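Local coordinates for protein chorismate synthase (Aquifex aeolicus, PDB 1Q1L) that probably catalyses the last step of chorismate biosynthesis, removing phosphate from 5-enolpyruvylshikimate-3-phosphate with the help of reduced FMN, at residues H300-G305 and G314-V319; E188-Y193 and F234-P239. All coordinates share one frame; numbering follows the deposited sequence.

Overall arrangement
Contacts 1 and 2 sit side by side on one antiparallel sheet of chorismate synthase, their centres about 10 Å apart and on the same side of the chain's centre. Strand 317-323, whose start belongs to contact 1, lies next to strand 229-236, whose end belongs to contact 2. The two strands are probably hydrogen-bonded at I317 N and A235 O, 3.0 Å apart. P316 takes part in both: its CB lies 3.7 Å from L236 CD2 and 3.8 Å from L190 CD1, while its carbonyl serves contact 1. Contact 1 brings a loop to the sheet, contact 2 a helix. Both lie away from the predicted FMN and NADP sites.

Contact 1. Residues H300-G305 and G314-V319; sequences HSNNLG and GMPIVV
A chi1 of -166°, CG lying opposite the backbone N, turns the N302 amide toward M315 CB and the carbonyl of P316, and M315, bent at chi2 and chi3, folds its selenomethionine chain back past that amide in the other direction. N302 ND2 donates to P316 O at 2.7 Å, the acceptor lying close to the amide plane and the N-H pointing within 25° of straight. Another bond from ND2, to F184 O, and one received by OD1 from G306 N fix the amide's rotation. The OD1 flank rests on M315 CB at 3.5 Å, and M315 CE reaches back to S301 O at 3.9 Å. N302 also opens a type I beta turn closed by G305, in the loop after strand 296-299, and this turn is docked on the start of strand 317-323. Were N302 replaced by an alanine, P316 O, F184 O and G306 N would probably each lose a partner, leaving the turn less firmly tied to the strand. Beyond the amide, V318 N bonds to G305 O at 3.0 Å, approaching from well above the carbonyl plane, and I317 CA adds a CA-H...O contact to the same oxygen. G305 has positive phi, and a CB there would clash with V318 O.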
loop_
_atom_site.group_PDB
_atom_site.type_symbol
_atom_site.label_atom_id
_atom_site.label_comp_id
_atom_site.label_asym_id
_atom_site.label_seq_id
_atom_site.Cartn_x
_atom_site.Cartn_y
_atom_site.Cartn_z
ATOM N N HIS A 300 -9.350 -32.858 14.584
ATOM C CA HIS A 300 -9.223 -33.611 15.832
ATOM C C HIS A 300 -7.970 -33.278 16.638
ATOM O O HIS A 300 -7.830 -33.694 17.789
ATOM C CB HIS A 300 -9.299 -35.111 15.543
ATOM C CG HIS A 300 -10.658 -35.563 15.106
ATOM N ND1 HIS A 300 -11.761 -35.503 15.932
ATOM C CD2 HIS A 300 -11.105 -36.029 13.916
ATOM C CE1 HIS A 300 -12.829 -35.910 15.269
ATOM N NE2 HIS A 300 -12.458 -36.233 14.043
ATOM N N SER A 301 -7.057 -32.535 16.019
ATOM C CA SER A 301 -5.832 -32.089 16.673
ATOM C C SER A 301 -5.490 -30.753 16.012
ATOM O O SER A 301 -6.124 -30.377 15.024
ATOM C CB SER A 301 -4.698 -33.096 16.480
ATOM O OG SER A 301 -4.459 -33.335 15.109
ATOM N N ASN A 302 -4.501 -30.038 16.540
ATOM C CA ASN A 302 -4.163 -28.739 15.971
ATOM C C ASN A 302 -2.666 -28.459 15.906
ATOM O O ASN A 302 -2.188 -27.447 16.421
ATOM C CB ASN A 302 -4.883 -27.641 16.766
ATOM C CG ASN A 302 -4.867 -26.296 16.061
ATOM O OD1 ASN A 302 -4.827 -26.223 14.833
ATOM N ND2 ASN A 302 -4.922 -25.223 16.839
ATOM N N ASN A 303 -1.936 -29.360 15.259
ATOM C CA ASN A 303 -0.497 -29.210 15.108
ATOM C C ASN A 303 -0.182 -28.113 14.105
ATOM O O ASN A 303 0.935 -27.601 14.074
ATOM C CB ASN A 303 0.128 -30.522 14.636
ATOM C CG ASN A 303 -0.093 -31.645 15.617
ATOM O OD1 ASN A 303 0.257 -31.532 16.789
ATOM N ND2 ASN A 303 -0.682 -32.736 15.143
ATOM N N LEU A 304 -1.174 -27.755 13.292
ATOM C CA LEU A 304 -1.006 -26.710 12.283
ATOM C C LEU A 304 -1.167 -25.305 12.859
ATOM O O LEU A 304 -0.873 -24.316 12.189
ATOM C CB LEU A 304 -2.013 -26.905 11.151
ATOM C CG LEU A 304 -1.826 -28.148 10.284
ATOM C CD1 LEU A 304 -2.957 -28.247 9.282
ATOM C CD2 LEU A 304 -0.488 -28.069 9.580
ATOM N N GLY A 305 -1.651 -25.215 14.090
ATOM C CA GLY A 305 -1.823 -23.917 14.715
ATOM C C GLY A 305 -2.948 -23.079 14.129
ATOM O O GLY A 305 -2.845 -21.857 14.078
ATOM N N GLY A 314 -10.323 -22.561 11.634
ATOM C CA GLY A 314 -11.529 -22.613 12.418
ATOM C C GLY A 314 -11.025 -23.143 13.741
ATOM O O GLY A 314 -11.671 -22.974 14.765
HETATM N N MSE A 315 -9.862 -23.795 13.716
HETATM C CA MSE A 315 -9.254 -24.311 14.935
HETATM C C MSE A 315 -8.555 -23.120 15.590
HETATM O O MSE A 315 -8.402 -22.063 14.969
HETATM C CB MSE A 315 -8.228 -25.410 14.622
HETATM C CG MSE A 315 -8.838 -26.711 14.086
HETATM SE SE MSE A 315 -10.168 -27.467 15.295
HETATM C CE MSE A 315 -8.964 -28.268 16.582
ATOM N N PRO A 316 -8.130 -23.268 16.850
ATOM C CA PRO A 316 -7.458 -22.151 17.518
ATOM C C PRO A 316 -6.187 -21.744 16.788
ATOM O O PRO A 316 -5.429 -22.602 16.313
ATOM C CB PRO A 316 -7.144 -22.712 18.907
ATOM C CG PRO A 316 -8.214 -23.741 19.112
ATOM C CD PRO A 316 -8.289 -24.409 17.766
ATOM N N ILE A 317 -5.962 -20.439 16.677
ATOM C CA ILE A 317 -4.740 -19.951 16.046
ATOM C C ILE A 317 -3.697 -20.025 17.149
ATOM O O ILE A 317 -3.905 -19.500 18.246
ATOM C CB ILE A 317 -4.857 -18.483 15.594
ATOM C CG1 ILE A 317 -6.031 -18.323 14.629
ATOM C CG2 ILE A 317 -3.547 -18.039 14.961
ATOM C CD1 ILE A 317 -5.962 -19.218 13.410
ATOM N N VAL A 318 -2.581 -20.683 16.877
ATOM C CA VAL A 318 -1.547 -20.813 17.892
ATOM C C VAL A 318 -0.203 -20.446 17.320
ATOM O O VAL A 318 0.243 -21.026 16.329
ATOM C CB VAL A 318 -1.489 -22.244 18.447
ATOM C CG1 VAL A 318 -0.350 -22.368 19.469
ATOM C CG2 VAL A 318 -2.816 -22.597 19.085
ATOM N N VAL A 319 0.443 -19.485 17.967
ATOM C CA VAL A 319 1.735 -18.991 17.525
ATOM C C VAL A 319 2.767 -19.072 18.640
ATOM O O VAL A 319 2.498 -18.663 19.766
ATOM C CB VAL A 319 1.610 -17.515 17.075
ATOM C CG1 VAL A 319 2.859 -17.075 16.374
ATOM C CG2 VAL A 319 0.388 -17.353 16.190
#

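Contact 2. Residues E188-Y193 and F234-P239; sequences EKLLSY and FALNVP
L190 and F234 join helix 187-197 to strand 229-236, a helix packed against a face of the antiparallel sheet in the beta-alpha-beta sandwich of this enzyme. The axes of their short segments pass 9.6 Å apart at 127°. Followed outward, L190 begins with CB directly over the F234 ring, 3.9 Å from the centroid and only 1° off the ring normal, a CH-pi contact. CG then divides the chain: CD2 stays near the ring, 4.2 Å from F234 CD2, whereas CD1 leaves it to meet L236 CD2 at 3.9 Å, so one leucine spans two neighbours on the same side of the strand. F234 gets its ring there through chi1 of 67°, which sets CG between its backbone N and carbonyl carbon, under the helix. Farther along the ring, CE2 comes to 3.5 Å from L190 O, while H194 of the same helix and F166 of strand 162-170 also touch the F234 side chain. The next helix residue, L191, is partly exposed and adds a looser apolar contact at the margin. There, L191 CB stands 4.3 Å from CD1 of L236, the methyl branch that L190 CD1 does not use.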
loop_
_atom_site.group_PDB
_atom_site.type_symbol
_atom_site.label_atom_id
_atom_site.label_comp_id
_atom_site.label_asym_id
_atom_site.label_seq_id
_atom_site.Cartn_x
_atom_site.Cartn_y
_atom_site.Cartn_z
ATOM N N GLU A 188 -10.687 -24.554 25.856
ATOM C CA GLU A 188 -10.828 -24.469 27.306
ATOM C C GLU A 188 -9.475 -24.463 28.007
ATOM O O GLU A 188 -9.252 -23.682 28.932
ATOM C CB GLU A 188 -11.675 -25.637 27.829
ATOM C CG GLU A 188 -13.109 -25.662 27.317
ATOM C CD GLU A 188 -13.201 -25.843 25.811
ATOM O OE1 GLU A 188 -12.573 -26.788 25.283
ATOM O OE2 GLU A 188 -13.907 -25.046 25.154
ATOM N N LYS A 189 -8.568 -25.335 27.576
ATOM C CA LYS A 189 -7.238 -25.392 28.186
ATOM C C LYS A 189 -6.453 -24.105 27.937
ATOM O O LYS A 189 -5.906 -23.504 28.866
ATOM C CB LYS A 189 -6.435 -26.575 27.634
ATOM C CG LYS A 189 -6.684 -27.896 28.326
ATOM C CD LYS A 189 -5.687 -28.944 27.844
ATOM C CE LYS A 189 -5.842 -30.262 28.591
ATOM N NZ LYS A 189 -4.812 -31.258 28.170
ATOM N N LEU A 190 -6.388 -23.700 26.673
ATOM C CA LEU A 190 -5.677 -22.480 26.292
ATOM C C LEU A 190 -6.178 -21.314 27.138
ATOM O O LEU A 190 -5.394 -20.606 27.773
ATOM C CB LEU A 190 -5.899 -22.195 24.801
ATOM C CG LEU A 190 -5.197 -23.185 23.856
ATOM C CD1 LEU A 190 -5.731 -23.055 22.442
ATOM C CD2 LEU A 190 -3.702 -22.927 23.887
ATOM N N LEU A 191 -7.492 -21.130 27.156
ATOM C CA LEU A 191 -8.086 -20.044 27.926
ATOM C C LEU A 191 -7.692 -20.200 29.387
ATOM O O LEU A 191 -7.411 -19.219 30.078
ATOM C CB LEU A 191 -9.612 -20.060 27.787
ATOM C CG LEU A 191 -10.333 -18.827 28.350
ATOM C CD1 LEU A 191 -9.764 -17.568 27.708
ATOM C CD2 LEU A 191 -11.834 -18.926 28.095
ATOM N N SER A 192 -7.663 -21.448 29.841
ATOM C CA SER A 192 -7.300 -21.767 31.213
ATOM C C SER A 192 -5.880 -21.304 31.517
ATOM O O SER A 192 -5.628 -20.668 32.544
ATOM C CB SER A 192 -7.409 -23.280 31.438
ATOM O OG SER A 192 -6.845 -23.660 32.678
ATOM N N TYR A 193 -4.952 -21.628 30.623
ATOM C CA TYR A 193 -3.562 -21.242 30.811
ATOM C C TYR A 193 -3.393 -19.727 30.812
ATOM O O TYR A 193 -2.570 -19.187 31.548
ATOM C CB TYR A 193 -2.681 -21.866 29.722
ATOM C CG TYR A 193 -2.604 -23.377 29.788
ATOM C CD1 TYR A 193 -2.623 -24.043 31.016
ATOM C CD2 TYR A 193 -2.475 -24.140 28.630
ATOM C CE1 TYR A 193 -2.509 -25.431 31.088
ATOM C CE2 TYR A 193 -2.360 -25.529 28.689
ATOM C CZ TYR A 193 -2.376 -26.165 29.920
ATOM O OH TYR A 193 -2.240 -27.530 29.989
ATOM N N PHE A 234 -2.468 -17.200 21.390
ATOM C CA PHE A 234 -3.541 -17.896 20.708
ATOM C C PHE A 234 -4.744 -16.993 20.519
ATOM O O PHE A 234 -4.884 -15.965 21.190
ATOM C CB PHE A 234 -3.960 -19.132 21.513
ATOM C CG PHE A 234 -4.606 -18.803 22.830
ATOM C CD1 PHE A 234 -5.961 -18.514 22.901
ATOM C CD2 PHE A 234 -3.847 -18.733 23.994
ATOM C CE1 PHE A 234 -6.553 -18.155 24.114
ATOM C CE2 PHE A 234 -4.426 -18.378 25.200
ATOM C CZ PHE A 234 -5.784 -18.089 25.262
ATOM N N ALA A 235 -5.605 -17.390 19.590
ATOM C CA ALA A 235 -6.844 -16.682 19.307
ATOM C C ALA A 235 -7.887 -17.776 19.154
ATOM O O ALA A 235 -7.675 -18.739 18.412
ATOM C CB ALA A 235 -6.725 -15.876 18.017
ATOM N N LEU A 236 -9.003 -17.635 19.864
ATOM C CA LEU A 236 -10.072 -18.624 19.823
ATOM C C LEU A 236 -11.298 -18.146 19.055
ATOM O O LEU A 236 -11.592 -16.951 19.010
ATOM C CB LEU A 236 -10.498 -18.996 21.247
ATOM C CG LEU A 236 -9.400 -19.491 22.192
ATOM C CD1 LEU A 236 -9.989 -19.826 23.548
ATOM C CD2 LEU A 236 -8.728 -20.710 21.585
ATOM N N ASN A 237 -12.003 -19.105 18.456
ATOM C CA ASN A 237 -13.226 -18.856 17.699
ATOM C C ASN A 237 -13.052 -18.072 16.407
ATOM O O ASN A 237 -13.954 -17.344 15.986
ATOM C CB ASN A 237 -14.258 -18.158 18.588
ATOM C CG ASN A 237 -14.596 -18.974 19.822
ATOM O OD1 ASN A 237 -14.894 -20.161 19.723
ATOM N ND2 ASN A 237 -14.553 -18.337 20.992
ATOM N N VAL A 238 -11.893 -18.218 15.777
ATOM C CA VAL A 238 -11.644 -17.543 14.517
ATOM C C VAL A 238 -12.226 -18.463 13.450
ATOM O O VAL A 238 -11.880 -19.641 13.377
ATOM C CB VAL A 238 -10.133 -17.348 14.272
ATOM C CG1 VAL A 238 -9.896 -16.725 12.898
ATOM C CG2 VAL A 238 -9.546 -16.461 15.361
ATOM N N PRO A 239 -13.136 -17.942 12.618
ATOM C CA PRO A 239 -13.733 -18.777 11.575
ATOM C C PRO A 239 -12.721 -19.130 10.490
ATOM O O PRO A 239 -11.671 -18.498 10.379
ATOM C CB PRO A 239 -14.857 -17.896 11.042
ATOM C CG PRO A 239 -14.256 -16.521 11.149
ATOM C CD PRO A 239 -13.627 -16.554 12.530
#